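Local atomic coordinates of phosphoserine aminotransferase (Bacillus alcalophilus, PDB entry 1W23), a protein that catalyses the reversible, pyridoxal-phosphate-dependent transamination that makes phosphoserine from 3-phosphohydroxypyruvate in serine biosynthesis, and likewise acts on phosphohydroxythreonine. Residues V220-Q225 / S234-P239; N325-R328 / C333-S336; Q319-L324 / C346-E351; E47-Q52 / M246-L251; G94-T99 / K105-A110. All blocks are in the same frame, centred on the assembly; numbering follows the deposited sequence.

Contact 1 of 5, residues V220-Q225 / S234-P239. With PLP (pyridoxal-5'-phosphate), chain R.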
# COMPACT_ATOMS: atom_id res chain seq x y z
N VAL A 220 20.49 3.55 -7.43
CA VAL A 220 19.27 3.46 -6.61
C VAL A 220 18.39 2.30 -7.09
O VAL A 220 18.18 2.19 -8.31
CB VAL A 220 18.52 4.80 -6.66
CG1 VAL A 220 17.17 4.71 -5.95
CG2 VAL A 220 19.40 5.90 -6.02
N PRO A 221 17.89 1.43 -6.21
CA PRO A 221 17.01 0.34 -6.63
C PRO A 221 15.86 0.85 -7.49
O PRO A 221 15.31 1.94 -7.26
CB PRO A 221 16.48 -0.18 -5.34
CG PRO A 221 17.66 0.02 -4.41
CD PRO A 221 18.15 1.40 -4.77
N THR A 222 15.41 -0.00 -8.43
CA THR A 222 14.37 0.37 -9.39
C THR A 222 13.14 0.97 -8.73
O THR A 222 12.62 2.03 -9.15
CB THR A 222 14.00 -0.91 -10.20
OG1 THR A 222 15.17 -1.48 -10.77
CG2 THR A 222 13.08 -0.48 -11.32
N MET A 223 12.62 0.30 -7.71
CA MET A 223 11.36 0.73 -7.07
C MET A 223 11.55 2.04 -6.34
O MET A 223 10.53 2.69 -6.04
CB MET A 223 10.85 -0.33 -6.08
CG MET A 223 10.02 -1.46 -6.69
SD MET A 223 8.43 -0.90 -7.36
CE MET A 223 7.52 -0.51 -5.88
N LEU A 224 12.77 2.45 -6.01
CA LEU A 224 13.06 3.63 -5.21
C LEU A 224 13.45 4.83 -6.05
O LEU A 224 13.73 5.89 -5.46
CB LEU A 224 14.09 3.34 -4.12
CG LEU A 224 13.56 2.35 -3.04
CD1 LEU A 224 14.68 1.73 -2.26
CD2 LEU A 224 12.59 3.10 -2.14
N GLN A 225 13.46 4.71 -7.36
CA GLN A 225 13.67 5.84 -8.30
C GLN A 225 12.39 6.53 -8.62
O GLN A 225 11.47 5.86 -9.09
CB GLN A 225 14.34 5.37 -9.61
CG GLN A 225 15.67 4.74 -9.41
CD GLN A 225 16.48 4.64 -10.63
OE1 GLN A 225 16.10 5.18 -11.67
NE2 GLN A 225 17.57 3.97 -10.45
N SER A 234 3.03 5.43 -12.64
CA SER A 234 2.67 4.79 -11.39
C SER A 234 2.05 3.39 -11.59
O SER A 234 1.32 2.93 -10.71
CB SER A 234 1.74 5.69 -10.52
OG SER A 234 2.34 6.95 -10.30
N LEU A 235 2.40 2.73 -12.65
CA LEU A 235 1.99 1.37 -12.95
C LEU A 235 3.17 0.44 -13.20
O LEU A 235 3.07 -0.56 -13.90
CB LEU A 235 1.02 1.36 -14.16
CG LEU A 235 -0.26 2.19 -13.89
CD1 LEU A 235 -0.92 2.51 -15.24
CD2 LEU A 235 -1.21 1.54 -12.93
N TYR A 236 4.33 0.77 -12.62
CA TYR A 236 5.50 -0.07 -12.78
C TYR A 236 5.23 -1.47 -12.22
O TYR A 236 5.54 -2.48 -12.85
CB TYR A 236 6.73 0.56 -12.08
CG TYR A 236 7.88 -0.42 -12.14
CD1 TYR A 236 8.60 -0.61 -13.35
CD2 TYR A 236 8.27 -1.16 -11.05
CE1 TYR A 236 9.65 -1.51 -13.37
CE2 TYR A 236 9.31 -2.10 -11.09
CZ TYR A 236 10.00 -2.27 -12.26
OH TYR A 236 11.04 -3.15 -12.39
N ASN A 237 4.70 -1.52 -11.02
CA ASN A 237 4.23 -2.76 -10.42
C ASN A 237 2.76 -2.58 -10.07
O ASN A 237 2.12 -1.58 -10.42
CB ASN A 237 5.08 -3.24 -9.24
CG ASN A 237 4.93 -2.42 -7.98
OD1 ASN A 237 4.71 -1.22 -8.05
ND2 ASN A 237 5.07 -3.08 -6.83
N THR A 238 2.18 -3.54 -9.36
CA THR A 238 0.73 -3.51 -9.14
C THR A 238 0.39 -2.39 -8.19
O THR A 238 0.87 -2.40 -7.05
CB THR A 238 0.24 -4.84 -8.59
OG1 THR A 238 0.72 -5.93 -9.38
CG2 THR A 238 -1.28 -4.86 -8.61
N PRO A 239 -0.46 -1.43 -8.56
CA PRO A 239 -0.79 -0.32 -7.64
C PRO A 239 -1.80 -0.76 -6.59
O PRO A 239 -2.44 -1.79 -6.75
CB PRO A 239 -1.36 0.72 -8.57
CG PRO A 239 -1.97 -0.07 -9.70
CD PRO A 239 -1.10 -1.28 -9.87
N1 PLP R . 6.49 -12.12 -8.20
C2 PLP R . 5.54 -12.96 -8.74
C2A PLP R . 5.84 -14.43 -8.70
C3 PLP R . 4.38 -12.41 -9.29
O3 PLP R . 3.48 -13.22 -9.78
C4 PLP R . 4.18 -11.02 -9.20
C4A PLP R . 2.86 -10.37 -9.71
C5 PLP R . 5.19 -10.20 -8.69
C6 PLP R . 6.33 -10.76 -8.18
C5A PLP R . 5.17 -8.63 -8.70
O4P PLP R . 4.21 -8.25 -7.59
P PLP R . 3.93 -6.67 -7.36
O1P PLP R . 3.26 -6.17 -8.61
O2P PLP R . 5.27 -6.02 -7.15
O3P PLP R . 3.07 -6.69 -6.15
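The thioether of Met223 lies against the edge of the Tyr236 ring, a Met-aromatic contact between two loops that flank helix 226-231 in this class-V, fold-type I aminotransferase. Its SD comes within 3.7 Å of Tyr236 CD2 and stands 4.9 Å from the ring centroid, 74° off the ring normal, so the sulfur sits near the ring plane rather than over the pi cloud. The methionine chain is bent at both chi2 and chi3, and the folding brings Met223 CE back against the amide of Asn237, 3.6 Å from its OD1. Thr222 adds a second touch farther along the tyrosine, where its CG2 meets the phenol end at 3.5 Å from Tyr236 OH. The threonine hydroxyl is engaged elsewhere, with Glu109 of the second subunit. No hydrogen bond joins the two loops; apolar and sulfur contacts hold them together.

The contact is part of a cofactor site shared by two subunits. Asn237 and Thr238 belong to the pyridoxal phosphate site, and the same cofactor is also hydrogen-bonded by Ala76, Ser77, Thr152 and Gln195 of the second subunit. Met223 thus packs on the amide that reaches over to the neighbouring active site. Asn237 ND2 donates to PLP O2P along a nearly straight bond (3.0 Å, 167°), while PLP O1P is gripped twice by one residue, from Thr238 N at 2.9 Å and from Thr238 OG1 at 2.7 Å.

Contact 2 of 5, residues N325-R328 / C333-S336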
# COMPACT_ATOMS: atom_id res chain seq x y z
N ASN A 325 -7.50 11.67 22.17
CA ASN A 325 -6.30 11.63 22.96
C ASN A 325 -5.13 12.18 22.16
O ASN A 325 -4.93 11.79 21.00
CB ASN A 325 -5.99 10.17 23.34
CG ASN A 325 -6.93 9.56 24.37
OD1 ASN A 325 -8.02 10.02 24.65
ND2 ASN A 325 -6.53 8.48 25.01
N GLY A 326 -4.32 13.03 22.78
CA GLY A 326 -3.15 13.54 22.08
C GLY A 326 -2.21 12.44 21.66
O GLY A 326 -2.23 11.30 22.16
N HIS A 327 -1.31 12.74 20.70
CA HIS A 327 -0.29 11.75 20.31
C HIS A 327 0.49 11.36 21.53
O HIS A 327 0.73 12.23 22.42
CB HIS A 327 0.63 12.40 19.27
CG HIS A 327 1.58 11.39 18.64
ND1 HIS A 327 2.84 11.20 19.17
CD2 HIS A 327 1.40 10.55 17.58
CE1 HIS A 327 3.42 10.25 18.45
NE2 HIS A 327 2.58 9.86 17.47
N ARG A 328 0.87 10.08 21.61
CA ARG A 328 1.50 9.51 22.73
C ARG A 328 2.76 10.25 23.15
O ARG A 328 3.16 10.30 24.30
CB ARG A 328 1.87 8.04 22.42
CG ARG A 328 3.07 8.01 21.47
CD ARG A 328 3.28 6.70 20.77
NE ARG A 328 4.15 6.62 19.63
CZ ARG A 328 5.23 7.16 19.12
NH1 ARG A 328 5.87 8.16 19.75
NH2 ARG A 328 5.72 6.73 17.95
N CYS A 333 -4.69 16.70 24.44
CA CYS A 333 -5.83 16.42 23.60
C CYS A 333 -5.53 16.88 22.17
O CYS A 333 -4.79 17.86 21.98
CB CYS A 333 -7.09 17.15 24.09
SG CYS A 333 -7.43 16.85 25.85
N ARG A 334 -6.12 16.23 21.19
CA ARG A 334 -5.95 16.63 19.79
C ARG A 334 -7.26 16.34 19.08
O ARG A 334 -7.66 15.20 18.96
CB ARG A 334 -4.81 15.87 19.12
CG ARG A 334 -4.65 16.24 17.65
CD ARG A 334 -3.38 15.66 17.04
NE ARG A 334 -3.32 14.20 17.17
CZ ARG A 334 -2.39 13.46 16.58
NH1 ARG A 334 -1.47 14.00 15.81
NH2 ARG A 334 -2.41 12.12 16.80
N ALA A 335 -7.92 17.41 18.61
CA ALA A 335 -9.13 17.28 17.80
C ALA A 335 -8.71 17.40 16.32
O ALA A 335 -8.36 18.51 15.87
CB ALA A 335 -10.16 18.36 18.15
N SER A 336 -8.70 16.29 15.59
CA SER A 336 -8.36 16.31 14.17
C SER A 336 -9.63 16.57 13.39
O SER A 336 -10.64 15.88 13.55
CB SER A 336 -7.68 15.02 13.77
OG SER A 336 -6.45 14.84 14.46
O HOH W 1 -5.02 12.32 18.37
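Arg334 leaves its strand toward the 325-328 loop, and its CB already rests 4.1 Å from Gly326 CA, where there is no side chain to intervene. CG stands anti to the backbone N (chi1 179°), which sends the chain outward from the strand, and a bend at chi3 (56°) then swings the guanidinium round alongside His327. Arg334 NE is the first polar atom reached: it donates to a water 2.8 Å away, which lies at the guanidinium edge, in its plane. The same water is 2.7 Å from Asn325 O, so it links the arginine to the loop backbone.

The backbones themselves meet in a single beta bridge, Asn325 with Cys333, at the point where the chain returns from the loop into strand 333-336. This strand is an outer member of the three-stranded antiparallel sheet, and Arg334 N is bonded to Leu324, just before the loop segment.

Beyond NE, Arg334 CZ passes His327 CB at 4.2 Å, and that methylene lies over one guanidinium face, offset toward the rim. The imidazole and guanidinium planes are 79° apart, close to perpendicular, and His327 ND1 is bonded to Ser329. At the tip, Arg334 NH2 approaches His327 CB to 3.9 Å and sits near the plane of the imidazole, at its edge. NH1 turns instead to the carbonyl oxygen of Thr152, a residue of the pyridoxal phosphate site; the cofactor lies about 7 Å from the arginine side chain.

Contact 3 of 5, residues Q319-L324 / C346-E351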
# COMPACT_ATOMS: atom_id res chain seq x y z
N GLN A 319 -19.14 9.79 25.80
CA GLN A 319 -20.08 10.52 25.00
C GLN A 319 -19.97 10.25 23.50
O GLN A 319 -20.70 10.82 22.74
CB GLN A 319 -19.97 12.02 25.31
CG GLN A 319 -20.40 12.38 26.70
CD GLN A 319 -21.93 12.23 26.84
OE1 GLN A 319 -22.68 12.81 26.04
NE2 GLN A 319 -22.35 11.47 27.85
N GLY A 320 -19.09 9.32 23.08
CA GLY A 320 -19.04 8.90 21.67
C GLY A 320 -18.00 9.57 20.86
O GLY A 320 -17.92 9.28 19.65
N PHE A 321 -17.13 10.39 21.46
CA PHE A 321 -16.03 11.01 20.73
C PHE A 321 -14.87 10.01 20.57
O PHE A 321 -14.46 9.36 21.54
CB PHE A 321 -15.51 12.26 21.46
CG PHE A 321 -16.54 13.36 21.50
CD1 PHE A 321 -17.56 13.39 22.43
CD2 PHE A 321 -16.49 14.39 20.56
CE1 PHE A 321 -18.51 14.38 22.42
CE2 PHE A 321 -17.46 15.36 20.53
CZ PHE A 321 -18.47 15.35 21.47
N VAL A 322 -14.35 9.92 19.35
CA VAL A 322 -13.27 8.98 19.00
C VAL A 322 -12.05 9.77 18.59
O VAL A 322 -12.13 10.68 17.76
CB VAL A 322 -13.74 8.05 17.83
CG1 VAL A 322 -12.64 7.13 17.41
CG2 VAL A 322 -14.96 7.24 18.27
N GLY A 323 -10.90 9.40 19.14
CA GLY A 323 -9.63 9.91 18.67
C GLY A 323 -9.05 11.14 19.30
O GLY A 323 -8.04 11.64 18.83
N LEU A 324 -9.68 11.65 20.37
CA LEU A 324 -9.23 12.94 20.94
C LEU A 324 -7.98 12.85 21.79
O LEU A 324 -7.43 13.89 22.13
CB LEU A 324 -10.36 13.53 21.78
CG LEU A 324 -11.55 14.05 21.03
CD1 LEU A 324 -12.62 14.56 22.02
CD2 LEU A 324 -11.22 15.17 20.08
N CYS A 346 -17.96 19.20 15.37
CA CYS A 346 -17.29 20.31 16.02
C CYS A 346 -18.24 21.02 17.00
O CYS A 346 -17.81 21.41 18.09
CB CYS A 346 -16.73 21.26 14.97
SG CYS A 346 -15.45 20.49 13.93
N ILE A 347 -19.49 21.23 16.58
CA ILE A 347 -20.49 21.78 17.52
C ILE A 347 -20.63 20.88 18.71
O ILE A 347 -20.70 21.37 19.86
CB ILE A 347 -21.80 21.99 16.76
CG1 ILE A 347 -21.68 23.00 15.61
CG2 ILE A 347 -22.92 22.34 17.75
CD1 ILE A 347 -22.83 23.11 14.62
N ALA A 348 -20.71 19.56 18.53
CA ALA A 348 -20.84 18.62 19.63
C ALA A 348 -19.62 18.72 20.58
O ALA A 348 -19.77 18.68 21.81
CB ALA A 348 -21.06 17.20 19.14
N LEU A 349 -18.42 18.83 20.00
CA LEU A 349 -17.21 18.98 20.81
C LEU A 349 -17.27 20.25 21.64
O LEU A 349 -16.93 20.23 22.85
CB LEU A 349 -15.97 18.89 19.94
CG LEU A 349 -14.64 19.07 20.69
CD1 LEU A 349 -14.45 18.00 21.74
CD2 LEU A 349 -13.48 19.04 19.71
N ARG A 350 -17.67 21.36 21.04
CA ARG A 350 -17.85 22.61 21.80
C ARG A 350 -18.80 22.38 22.97
O ARG A 350 -18.51 22.81 24.11
CB ARG A 350 -18.35 23.72 20.88
CG ARG A 350 -18.89 24.92 21.62
CD ARG A 350 -19.20 26.07 20.66
NE ARG A 350 -19.77 27.24 21.26
CZ ARG A 350 -19.06 28.24 21.78
NH1 ARG A 350 -17.71 28.24 21.77
NH2 ARG A 350 -19.78 29.24 22.31
N GLU A 351 -19.93 21.74 22.75
CA GLU A 351 -20.90 21.54 23.81
C GLU A 351 -20.32 20.66 24.93
O GLU A 351 -20.51 20.94 26.13
CB GLU A 351 -22.19 20.92 23.18
CG GLU A 351 -22.92 21.99 22.33
CD GLU A 351 -24.08 21.53 21.53
OE1 GLU A 351 -24.75 22.35 20.83
OE2 GLU A 351 -24.41 20.32 21.56
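Apolar side-chain contacts join Phe321 and Leu324 to Ala348 and Leu349. Phe321 sends the far end of its ring to the helix: CZ lies 3.9 Å from Ala348 CB, and CE2 is equally distant from Leu349 CB. Leu324, three residues further on, adds its CD1, 3.9 Å from Leu349 CD1, the two leucines sliding past each other in opposite directions.

A second group of contacts is between the ring and the helix backbone. The carbonyl oxygen of Ala348 faces the ring edge near its plane, 3.6 Å from Phe321 CZ, and Leu349 CA comes obliquely to within 3.6 Å of Phe321 CE2. With CG anti to its carbonyl carbon (chi1 -66°), the phenylalanine is directed at the peptide between Ala348 and Leu349.

The contact belongs to the C-terminal part of the aminotransferase fold, where short strand 321-322, paired in parallel with strand 5-6, lies against helix 343-359. Gly320, at positive phi, ends the preceding helix 306-318 in a Schellman motif just ahead of Phe321. Replacing the phenylalanine by an alanine would probably open a gap beside the Ala348-Leu349 peptide and rob Leu349 CB of its aromatic neighbour.

Further packing surrounds the same residues. Phe321 also meets the ring of Phe5, with planes at about 30°, and Leu349 touches Ile274 of helix 259-279.

Contact 4 of 5, residues E47-Q52 / M246-L251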
# COMPACT_ATOMS: atom_id res chain seq x y z
N GLU A 47 -8.03 1.74 -15.56
CA GLU A 47 -7.28 2.84 -16.15
C GLU A 47 -8.06 4.13 -16.10
O GLU A 47 -7.50 5.21 -15.88
CB GLU A 47 -6.83 2.49 -17.58
CG GLU A 47 -5.67 1.43 -17.60
CD GLU A 47 -5.27 0.95 -18.98
OE1 GLU A 47 -4.19 0.30 -19.07
OE2 GLU A 47 -6.05 1.22 -19.95
N GLU A 48 -9.38 4.06 -16.31
CA GLU A 48 -10.21 5.25 -16.21
C GLU A 48 -10.19 5.83 -14.78
O GLU A 48 -10.13 7.07 -14.64
CB GLU A 48 -11.68 4.96 -16.59
CG GLU A 48 -11.96 4.69 -18.02
CD GLU A 48 -13.43 4.28 -18.27
OE1 GLU A 48 -14.25 4.17 -17.33
OE2 GLU A 48 -13.72 4.06 -19.50
N VAL A 49 -10.26 5.00 -13.76
CA VAL A 49 -10.20 5.47 -12.38
C VAL A 49 -8.85 6.14 -12.08
O VAL A 49 -8.80 7.22 -11.48
CB VAL A 49 -10.43 4.28 -11.43
CG1 VAL A 49 -10.11 4.68 -9.99
CG2 VAL A 49 -11.84 3.73 -11.54
N HIS A 50 -7.76 5.49 -12.49
CA HIS A 50 -6.41 5.97 -12.25
C HIS A 50 -6.26 7.35 -12.86
O HIS A 50 -5.74 8.30 -12.25
CB HIS A 50 -5.42 4.92 -12.76
CG HIS A 50 -3.97 4.93 -12.38
ND1 HIS A 50 -3.45 4.37 -11.23
CD2 HIS A 50 -2.90 5.41 -13.07
CE1 HIS A 50 -2.13 4.52 -11.21
NE2 HIS A 50 -1.76 5.15 -12.33
N GLU A 51 -6.66 7.48 -14.12
CA GLU A 51 -6.57 8.74 -14.85
C GLU A 51 -7.47 9.83 -14.24
O GLU A 51 -7.06 10.99 -14.13
CB GLU A 51 -6.93 8.52 -16.30
CG GLU A 51 -7.35 9.70 -17.13
CD GLU A 51 -7.53 9.32 -18.59
OE1 GLU A 51 -6.57 9.55 -19.34
OE2 GLU A 51 -8.60 8.79 -19.00
N GLN A 52 -8.70 9.45 -13.86
CA GLN A 52 -9.60 10.42 -13.27
C GLN A 52 -9.07 10.96 -11.94
O GLN A 52 -9.20 12.15 -11.65
CB GLN A 52 -10.98 9.84 -13.00
CG GLN A 52 -11.93 9.78 -14.16
CD GLN A 52 -13.29 9.18 -13.81
OE1 GLN A 52 -13.63 9.06 -12.64
NE2 GLN A 52 -14.05 8.82 -14.85
N MET A 246 -10.72 4.78 -4.02
CA MET A 246 -11.33 5.57 -2.94
C MET A 246 -10.86 7.01 -2.99
O MET A 246 -11.66 7.93 -2.73
CB MET A 246 -11.05 4.93 -1.58
CG MET A 246 -11.84 3.68 -1.32
SD MET A 246 -13.61 3.90 -1.29
CE MET A 246 -13.85 5.20 -0.13
N LEU A 247 -9.58 7.26 -3.26
CA LEU A 247 -9.05 8.58 -3.46
C LEU A 247 -9.85 9.31 -4.57
O LEU A 247 -10.27 10.46 -4.38
CB LEU A 247 -7.56 8.49 -3.82
CG LEU A 247 -6.88 9.78 -4.32
CD1 LEU A 247 -6.81 10.86 -3.36
CD2 LEU A 247 -5.50 9.39 -4.88
N ARG A 248 -10.07 8.66 -5.71
CA ARG A 248 -10.89 9.24 -6.75
C ARG A 248 -12.24 9.66 -6.18
O ARG A 248 -12.72 10.78 -6.43
CB ARG A 248 -10.98 8.23 -7.92
CG ARG A 248 -11.59 8.79 -9.22
CD ARG A 248 -13.11 9.05 -9.21
NE ARG A 248 -13.86 7.84 -8.78
CZ ARG A 248 -14.27 6.92 -9.62
NH1 ARG A 248 -14.09 7.02 -10.94
NH2 ARG A 248 -14.88 5.82 -9.13
N ASN A 249 -12.92 8.73 -5.48
CA ASN A 249 -14.23 9.06 -4.93
C ASN A 249 -14.18 10.25 -3.99
O ASN A 249 -15.11 11.11 -4.02
CB ASN A 249 -14.82 7.85 -4.20
CG ASN A 249 -15.27 6.73 -5.09
OD1 ASN A 249 -15.08 6.74 -6.32
ND2 ASN A 249 -15.97 5.78 -4.46
N VAL A 250 -13.19 10.36 -3.14
CA VAL A 250 -13.06 11.52 -2.23
C VAL A 250 -12.85 12.79 -3.02
O VAL A 250 -13.46 13.83 -2.73
CB VAL A 250 -11.94 11.27 -1.20
CG1 VAL A 250 -11.68 12.55 -0.40
CG2 VAL A 250 -12.33 10.13 -0.27
N LEU A 251 -11.98 12.75 -4.03
CA LEU A 251 -11.74 13.95 -4.85
C LEU A 251 -13.02 14.39 -5.58
O LEU A 251 -13.27 15.59 -5.72
CB LEU A 251 -10.61 13.70 -5.85
CG LEU A 251 -9.24 13.39 -5.27
CD1 LEU A 251 -8.32 12.88 -6.37
CD2 LEU A 251 -8.67 14.65 -4.64
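Two long helices of the aminotransferase fold, 44-61 and 241-256, meet here through one buried arginine. Arg248 points from the second helix at the first, its CG 3.9 Å from the carbonyl oxygen of Val49 and 4.0 Å from Gln52 CB. Bends at chi2 (-72°) and chi3 (-53°) fold the chain back on itself, turning the guanidinium between Gln52 and its own neighbour Asn249. In one of two deposited Gln52 conformers, Arg248 NH1 donates to Gln52 OE1 at 2.7 Å. The bond stays near the guanidinium plane but meets the amide from above, 40° out of the carbonyl plane and so not on a lone pair. Val49 CG2 is in van der Waals contact with Arg248 NH1, 4.0 Å away.

On its other edge the guanidinium holds one oxygen side-on, with Arg248 NE 3.0 Å from Asn249 OD1 and NH2 equally close to it. This pairing would fix the group's rotation and present NH1 to the glutamine. An alanine in place of Arg248 would probably leave Asn249 OD1 and, in this conformer, Gln52 OE1 without these donors and open a gap between the helices.

Arg248 also packs on Ala53 and Leu56, further along helix 44-61, and Leu251 reaches Leu56 and Leu57. Helix 16-24 adjoins helix 241-256 as well: Asn249 ND2 is bonded to the carbonyl oxygen of Ala18, and Val250 touches Ala18.

Contact 5 of 5, residues G94-T99 / K105-A110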
# COMPACT_ATOMS: atom_id res chain seq x y z
N GLY A 94 20.89 18.24 2.42
CA GLY A 94 19.43 18.19 2.63
C GLY A 94 19.09 19.13 3.77
O GLY A 94 19.44 18.89 4.94
N ASN A 95 18.48 20.27 3.44
CA ASN A 95 18.24 21.35 4.40
C ASN A 95 16.79 21.29 4.88
O ASN A 95 15.89 21.24 4.03
CB ASN A 95 18.55 22.70 3.73
CG ASN A 95 18.80 23.81 4.72
OD1 ASN A 95 18.76 23.60 5.94
ND2 ASN A 95 19.10 25.03 4.20
N TYR A 96 16.56 21.24 6.17
CA TYR A 96 15.24 20.98 6.78
C TYR A 96 14.84 22.12 7.68
O TYR A 96 15.64 22.64 8.46
CB TYR A 96 15.31 19.66 7.67
CG TYR A 96 15.28 18.45 6.72
CD1 TYR A 96 16.43 18.09 6.03
CD2 TYR A 96 14.13 17.71 6.48
CE1 TYR A 96 16.44 17.03 5.16
CE2 TYR A 96 14.10 16.64 5.57
CZ TYR A 96 15.26 16.29 4.92
OH TYR A 96 15.29 15.29 3.98
N VAL A 97 13.55 22.47 7.65
CA VAL A 97 12.94 23.36 8.61
C VAL A 97 12.19 22.49 9.61
O VAL A 97 11.27 21.73 9.22
CB VAL A 97 12.01 24.40 7.99
CG1 VAL A 97 11.40 25.34 9.04
CG2 VAL A 97 12.70 25.22 6.91
N LEU A 98 12.56 22.55 10.88
CA LEU A 98 11.95 21.72 11.90
C LEU A 98 10.78 22.43 12.59
O LEU A 98 11.00 23.44 13.28
CB LEU A 98 12.94 21.29 12.96
CG LEU A 98 14.15 20.45 12.44
CD1 LEU A 98 15.05 20.05 13.60
CD2 LEU A 98 13.67 19.21 11.68
N THR A 99 9.55 21.93 12.37
CA THR A 99 8.37 22.49 12.99
C THR A 99 7.56 21.46 13.75
O THR A 99 6.47 21.76 14.25
CB THR A 99 7.49 23.27 12.00
OG1 THR A 99 7.31 22.49 10.78
CG2 THR A 99 8.13 24.59 11.59
N LYS A 105 11.50 13.33 11.86
CA LYS A 105 11.60 12.00 11.27
C LYS A 105 12.10 12.10 9.84
O LYS A 105 12.86 11.23 9.36
CB LYS A 105 10.25 11.30 11.39
CG LYS A 105 10.00 10.62 12.75
CD LYS A 105 8.51 10.37 12.99
CE LYS A 105 8.11 8.92 12.97
NZ LYS A 105 8.59 8.20 14.19
N ALA A 106 11.71 13.14 9.10
CA ALA A 106 12.20 13.35 7.74
C ALA A 106 13.71 13.62 7.75
O ALA A 106 14.48 13.04 6.98
CB ALA A 106 11.41 14.44 7.02
N LEU A 107 14.14 14.51 8.63
CA LEU A 107 15.57 14.85 8.76
C LEU A 107 16.37 13.61 9.04
O LEU A 107 17.46 13.42 8.45
CB LEU A 107 15.73 15.91 9.84
CG LEU A 107 17.16 16.21 10.25
CD1 LEU A 107 17.99 16.78 9.12
CD2 LEU A 107 17.20 17.16 11.43
N LYS A 108 15.91 12.78 9.95
CA LYS A 108 16.63 11.57 10.40
C LYS A 108 16.98 10.71 9.20
O LYS A 108 18.08 10.16 9.09
CB LYS A 108 15.83 10.82 11.44
CG LYS A 108 16.35 9.47 11.84
CD LYS A 108 15.41 8.73 12.79
CE LYS A 108 15.74 7.28 13.07
NZ LYS A 108 17.11 7.07 13.64
N GLU A 109 16.02 10.51 8.26
CA GLU A 109 16.29 9.63 7.14
C GLU A 109 17.30 10.24 6.19
O GLU A 109 18.12 9.51 5.61
CB GLU A 109 14.99 9.28 6.41
CG GLU A 109 14.04 8.48 7.26
CD GLU A 109 14.66 7.26 7.90
OE1 GLU A 109 15.28 6.45 7.16
OE2 GLU A 109 14.51 7.12 9.13
N ALA A 110 17.27 11.54 5.99
CA ALA A 110 18.28 12.17 5.15
C ALA A 110 19.67 12.06 5.74
O ALA A 110 20.65 11.87 4.99
CB ALA A 110 17.92 13.63 4.87
O HOH W 2 13.55 13.42 4.24
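Tyr96 is the bump of this interface, a flat ring laid on the helix backbone at Leu107 with alanines near its outer end. Leu107 CA lies over the centre of one ring face, 3.9 Å from the centroid and only 10° off the normal, a CH-pi contact. The small methyls of Ala106 and Ala110 make the hollow that receives the phenol: Ala106 CB is 3.8 Å from Tyr96 CE2, and Ala110 CB fits tightly at 3.2 Å from Tyr96 OH. Leu107 CG stands anti to the backbone N (chi1 171°), which carries CD1 onto the same face, near the root of the ring, 3.7 Å from Tyr96 CD1, while Leu107 CD2 goes to Leu98 CD2 at 4.1 Å, the two leucines crossing at about a right angle.

Tyr96 OH donates to a water at 2.6 Å, which in turn donates to Ala106 O, and it is also bonded to Tyr144 OH on the adjacent strand.

The segments 94-98 and 105-110 run nearly antiparallel, at 162° with their axes 9.1 Å apart; they belong to strand 93-98 and helix 101-111, the first two elements of a beta-alpha-beta crossover completed by strand 115-121. That strand lies beside 93-98 in the seven-stranded mixed sheet and gives Thr116 to Leu107. On the other flank of strand 93-98, strand 142-148 contributes His146 and Tyr144, while helix 75-87 meets Ala106 through Phe80 and Ala110 through Pro84.

In the fold
From the N terminus, residues 47-52 open the longest loop, which closes at 246-251 in contact 4 and joins two helices. Two shorter closures fall within it, one after the other: contact 5, inside a beta-alpha-beta unit of the large sheet, and contact 1, around helix 226-231. Contact 1 touches contact 4 where Leu235 packs on His50, and across the dimer its 220-225 segment meets the contact 5 helix of the second subunit. Later, contact 3 ties strand 321-322 to helix 343-359, and its loop encloses contact 2; the two touch where Ala335 packs on Leu324 and Leu349. No two of these loops cross.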